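Amorpha-4,11-diene synthase (Artemisia annua, PDB 4GAX) probably catalyses metal-dependent cyclisation of farnesyl diphosphate to a sesquiterpene, the crystallised form being an alpha-bisabolol synthase mutant. Local coordinates at residues Glu445-Arg450 and Asn508-Ile513. Residues are numbered along the deposited sequence; the frame is centred on the assembly and turned at random.
Sequences EPPLLR and NREYLI
Glu510 reaches across to Pro447 and Leu448 where the helices 489-513 and 447-461 come together, the CA atoms of Leu448 and Glu510 lying 5.6 Å apart. Its CB starts the contact, 3.8 Å from Leu448 CB and a little farther from Leu448 CD1, and the leucine and glutamate side chains run by one another, heading opposite ways. At CG the neighbours become Pro447 CB and the backbone N of Leu448. The chain bends about CB-CG (chi2 -58°), so the side chains of Glu510 and Pro447 cross at roughly a right angle and Glu510 CD lies 3.6 Å from Pro447 CB. Both oxygens also lie against Pro447 CB, OE1 near CG as well. OE1 accepts from a water at 2.7 Å, and that water in turn takes the N-H of Leu448, whose N is 2.8 Å from it. With Pro446 at the N-cap, this is an amide of the first helical turn, and its helix end would be expected to favour a nearby negative charge. Both helices belong to the all-helical fold of the terpene synthase family; beyond the contact, Leu448 packs on Leu522 and Val525 of helix 519-535, while Asn508 and Tyr511 bond the backbone oxygens of Ser168 and Lys129. Glu510 OE2 receives Arg509 side-on, in a salt bridge: Arg509 NE, 3.2 Å from Glu510 OE2, comes from 37° above the carboxylate plane, whereas NH2 meets OE2 on its anti lone pair, the side away from OE1. An alanine in place of Glu510 would probably leave the water without this acceptor and Arg509 without one carboxylate mate, though Asp506 still pairs with its NH1.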
ATOM      1  N   GLU A 445       5.971  -4.843  19.163  1.00 31.56           N
ATOM      2  CA  GLU A 445       4.768  -5.554  18.711  1.00 33.67           C
ATOM      3  C   GLU A 445       3.534  -4.635  18.726  1.00 35.54           C
ATOM      4  O   GLU A 445       2.563  -4.890  19.443  1.00 35.73           O
ATOM      5  CB  GLU A 445       4.531  -6.826  19.536  1.00 39.70           C
ATOM      6  CG  GLU A 445       5.582  -7.891  19.287  1.00 44.64           C
ATOM      7  CD  GLU A 445       5.622  -8.965  20.366  1.00 56.11           C
ATOM      8  OE1 GLU A 445       4.573  -9.250  20.990  1.00 52.29           O
ATOM      9  OE2 GLU A 445       6.724  -9.517  20.587  1.00 61.57           O
ATOM     10  N   PRO A 446       3.570  -3.562  17.915  1.00 30.38           N
ATOM     11  CA  PRO A 446       2.498  -2.561  17.915  1.00 32.36           C
ATOM     12  C   PRO A 446       1.236  -3.134  17.294  1.00 28.64           C
ATOM     13  O   PRO A 446       1.333  -3.945  16.368  1.00 30.26           O
ATOM     14  CB  PRO A 446       3.061  -1.452  17.020  1.00 31.87           C
ATOM     15  CG  PRO A 446       3.959  -2.190  16.044  1.00 24.97           C
ATOM     16  CD  PRO A 446       4.586  -3.290  16.880  1.00 23.63           C
ATOM     17  N   PRO A 447       0.058  -2.732  17.799  1.00 23.73           N
ATOM     18  CA  PRO A 447      -1.214  -3.227  17.255  1.00 27.54           C
ATOM     19  C   PRO A 447      -1.336  -3.085  15.728  1.00 20.45           C
ATOM     20  O   PRO A 447      -1.941  -3.943  15.075  1.00 26.34           O
ATOM     21  CB  PRO A 447      -2.248  -2.352  17.963  1.00 34.67           C
ATOM     22  CG  PRO A 447      -1.620  -2.089  19.305  1.00 32.85           C
ATOM     23  CD  PRO A 447      -0.135  -1.955  19.040  1.00 30.44           C
ATOM     24  N   LEU A 448      -0.788  -2.013  15.166  1.00 28.54           N
ATOM     25  CA  LEU A 448      -0.923  -1.775  13.731  1.00 26.53           C
ATOM     26  C   LEU A 448      -0.335  -2.932  12.900  1.00 27.94           C
ATOM     27  O   LEU A 448      -0.930  -3.350  11.907  1.00 25.04           O
ATOM     28  CB  LEU A 448      -0.272  -0.453  13.341  1.00 25.66           C
ATOM     29  CG  LEU A 448      -0.173  -0.102  11.852  1.00 29.95           C
ATOM     30  CD1 LEU A 448      -1.557   0.007  11.217  1.00 30.28           C
ATOM     31  CD2 LEU A 448       0.587   1.198  11.667  1.00 35.73           C
ATOM     32  N   LEU A 449       0.815  -3.456  13.313  1.00 24.55           N
ATOM     33  CA  LEU A 449       1.442  -4.554  12.577  1.00 32.00           C
ATOM     34  C   LEU A 449       0.702  -5.865  12.827  1.00 27.67           C
ATOM     35  O   LEU A 449       0.582  -6.702  11.934  1.00 26.43           O
ATOM     36  CB  LEU A 449       2.925  -4.683  12.929  1.00 26.39           C
ATOM     37  CG  LEU A 449       3.767  -3.460  12.542  1.00 29.62           C
ATOM     38  CD1 LEU A 449       5.258  -3.684  12.872  1.00 29.80           C
ATOM     39  CD2 LEU A 449       3.587  -3.118  11.080  1.00 27.15           C
ATOM     40  N   ARG A 450       0.206  -6.043  14.049  1.00 24.51           N
ATOM     41  CA  ARG A 450      -0.615  -7.207  14.370  1.00 27.57           C
ATOM     42  C   ARG A 450      -1.871  -7.219  13.513  1.00 29.02           C
ATOM     43  O   ARG A 450      -2.288  -8.275  13.015  1.00 27.09           O
ATOM     44  CB  ARG A 450      -1.028  -7.195  15.846  1.00 34.19           C
ATOM     45  CG  ARG A 450      -1.677  -8.501  16.316  1.00 34.68           C
ATOM     46  CD  ARG A 450      -2.432  -8.307  17.620  1.00 50.88           C
ATOM     47  NE  ARG A 450      -1.725  -7.398  18.525  1.00 67.75           N
ATOM     48  CZ  ARG A 450      -2.317  -6.464  19.269  1.00 72.31           C
ATOM     49  NH1 ARG A 450      -3.635  -6.303  19.220  1.00 72.27           N
ATOM     50  NH2 ARG A 450      -1.588  -5.686  20.062  1.00 69.33           N
ATOM     51  N   ASN A 508      -7.276   2.050  10.769  1.00 21.49           N
ATOM     52  CA  ASN A 508      -7.414   3.508  10.714  1.00 19.14           C
ATOM     53  C   ASN A 508      -7.098   4.144  12.049  1.00 17.96           C
ATOM     54  O   ASN A 508      -6.397   5.157  12.109  1.00 19.11           O
ATOM     55  CB  ASN A 508      -8.819   3.934  10.265  1.00 20.61           C
ATOM     56  CG  ASN A 508      -9.042   3.733   8.775  1.00 23.38           C
ATOM     57  OD1 ASN A 508      -8.081   3.585   7.997  1.00 21.48           O
ATOM     58  ND2 ASN A 508     -10.317   3.752   8.361  1.00 20.34           N
ATOM     59  N   ARG A 509      -7.620   3.562  13.125  1.00 19.14           N
ATOM     60  CA  ARG A 509      -7.370   4.124  14.463  1.00 20.40           C
ATOM     61  C   ARG A 509      -5.875   4.117  14.778  1.00 19.61           C
ATOM     62  O   ARG A 509      -5.327   5.124  15.230  1.00 22.23           O
ATOM     63  CB  ARG A 509      -8.154   3.358  15.526  1.00 13.92           C
ATOM     64  CG  ARG A 509      -7.993   3.882  16.976  1.00 24.32           C
ATOM     65  CD  ARG A 509      -8.437   2.799  17.976  1.00 32.97           C
ATOM     66  NE  ARG A 509      -7.777   1.530  17.652  1.00 52.74           N
ATOM     67  CZ  ARG A 509      -8.386   0.350  17.538  1.00 51.71           C
ATOM     68  NH1 ARG A 509      -9.692   0.231  17.749  1.00 44.84           N
ATOM     69  NH2 ARG A 509      -7.672  -0.720  17.216  1.00 49.58           N
ATOM     70  N   GLU A 510      -5.203   2.996  14.518  1.00 16.36           N
ATOM     71  CA  GLU A 510      -3.767   2.922  14.818  1.00 20.43           C
ATOM     72  C   GLU A 510      -2.994   3.932  13.963  1.00 17.70           C
ATOM     73  O   GLU A 510      -2.026   4.531  14.418  1.00 19.37           O
ATOM     74  CB  GLU A 510      -3.225   1.500  14.594  1.00 20.05           C
ATOM     75  CG  GLU A 510      -3.885   0.447  15.472  1.00 17.41           C
ATOM     76  CD  GLU A 510      -3.740   0.738  16.957  1.00 32.56           C
ATOM     77  OE1 GLU A 510      -2.640   1.178  17.393  1.00 23.15           O
ATOM     78  OE2 GLU A 510      -4.730   0.522  17.693  1.00 33.00           O
ATOM     79  N   TYR A 511      -3.418   4.128  12.722  1.00 16.84           N
ATOM     80  CA  TYR A 511      -2.759   5.098  11.846  1.00 17.49           C
ATOM     81  C   TYR A 511      -2.855   6.521  12.390  1.00 23.48           C
ATOM     82  O   TYR A 511      -1.897   7.295  12.304  1.00 21.45           O
ATOM     83  CB  TYR A 511      -3.385   5.030  10.451  1.00 16.37           C
ATOM     84  CG  TYR A 511      -2.904   6.072   9.471  1.00 21.46           C
ATOM     85  CD1 TYR A 511      -1.715   5.904   8.760  1.00 19.11           C
ATOM     86  CD2 TYR A 511      -3.659   7.213   9.225  1.00 22.69           C
ATOM     87  CE1 TYR A 511      -1.283   6.874   7.829  1.00 24.07           C
ATOM     88  CE2 TYR A 511      -3.233   8.184   8.317  1.00 19.95           C
ATOM     89  CZ  TYR A 511      -2.053   8.011   7.616  1.00 25.12           C
ATOM     90  OH  TYR A 511      -1.665   8.971   6.691  1.00 20.60           O
ATOM     91  N   LEU A 512      -4.015   6.860  12.952  1.00 18.10           N
ATOM     92  CA  LEU A 512      -4.264   8.213  13.445  1.00 20.28           C
ATOM     93  C   LEU A 512      -3.620   8.454  14.794  1.00 26.42           C
ATOM     94  O   LEU A 512      -3.408   9.600  15.200  1.00 24.70           O
ATOM     95  CB  LEU A 512      -5.775   8.463  13.542  1.00 21.03           C
ATOM     96  CG  LEU A 512      -6.485   8.456  12.171  1.00 21.02           C
ATOM     97  CD1 LEU A 512      -7.997   8.311  12.340  1.00 23.08           C
ATOM     98  CD2 LEU A 512      -6.174   9.737  11.407  1.00 24.79           C
ATOM     99  N   ILE A 513      -3.300   7.365  15.482  1.00 20.19           N
ATOM    100  CA  ILE A 513      -2.784   7.426  16.850  1.00 21.85           C
ATOM    101  C   ILE A 513      -1.264   7.221  16.916  1.00 29.28           C
ATOM    102  O   ILE A 513      -0.620   7.496  17.930  1.00 21.32           O
ATOM    103  CB  ILE A 513      -3.523   6.351  17.698  1.00 33.07           C
ATOM    104  CG1 ILE A 513      -4.150   6.982  18.922  1.00 44.36           C
ATOM    105  CG2 ILE A 513      -2.652   5.130  17.997  1.00 25.33           C
ATOM    106  CD1 ILE A 513      -5.210   7.945  18.548  1.00 46.01           C
TER
HETATM  107  O   HOH W   1      -0.185   0.413  16.445  1.00 23.80           O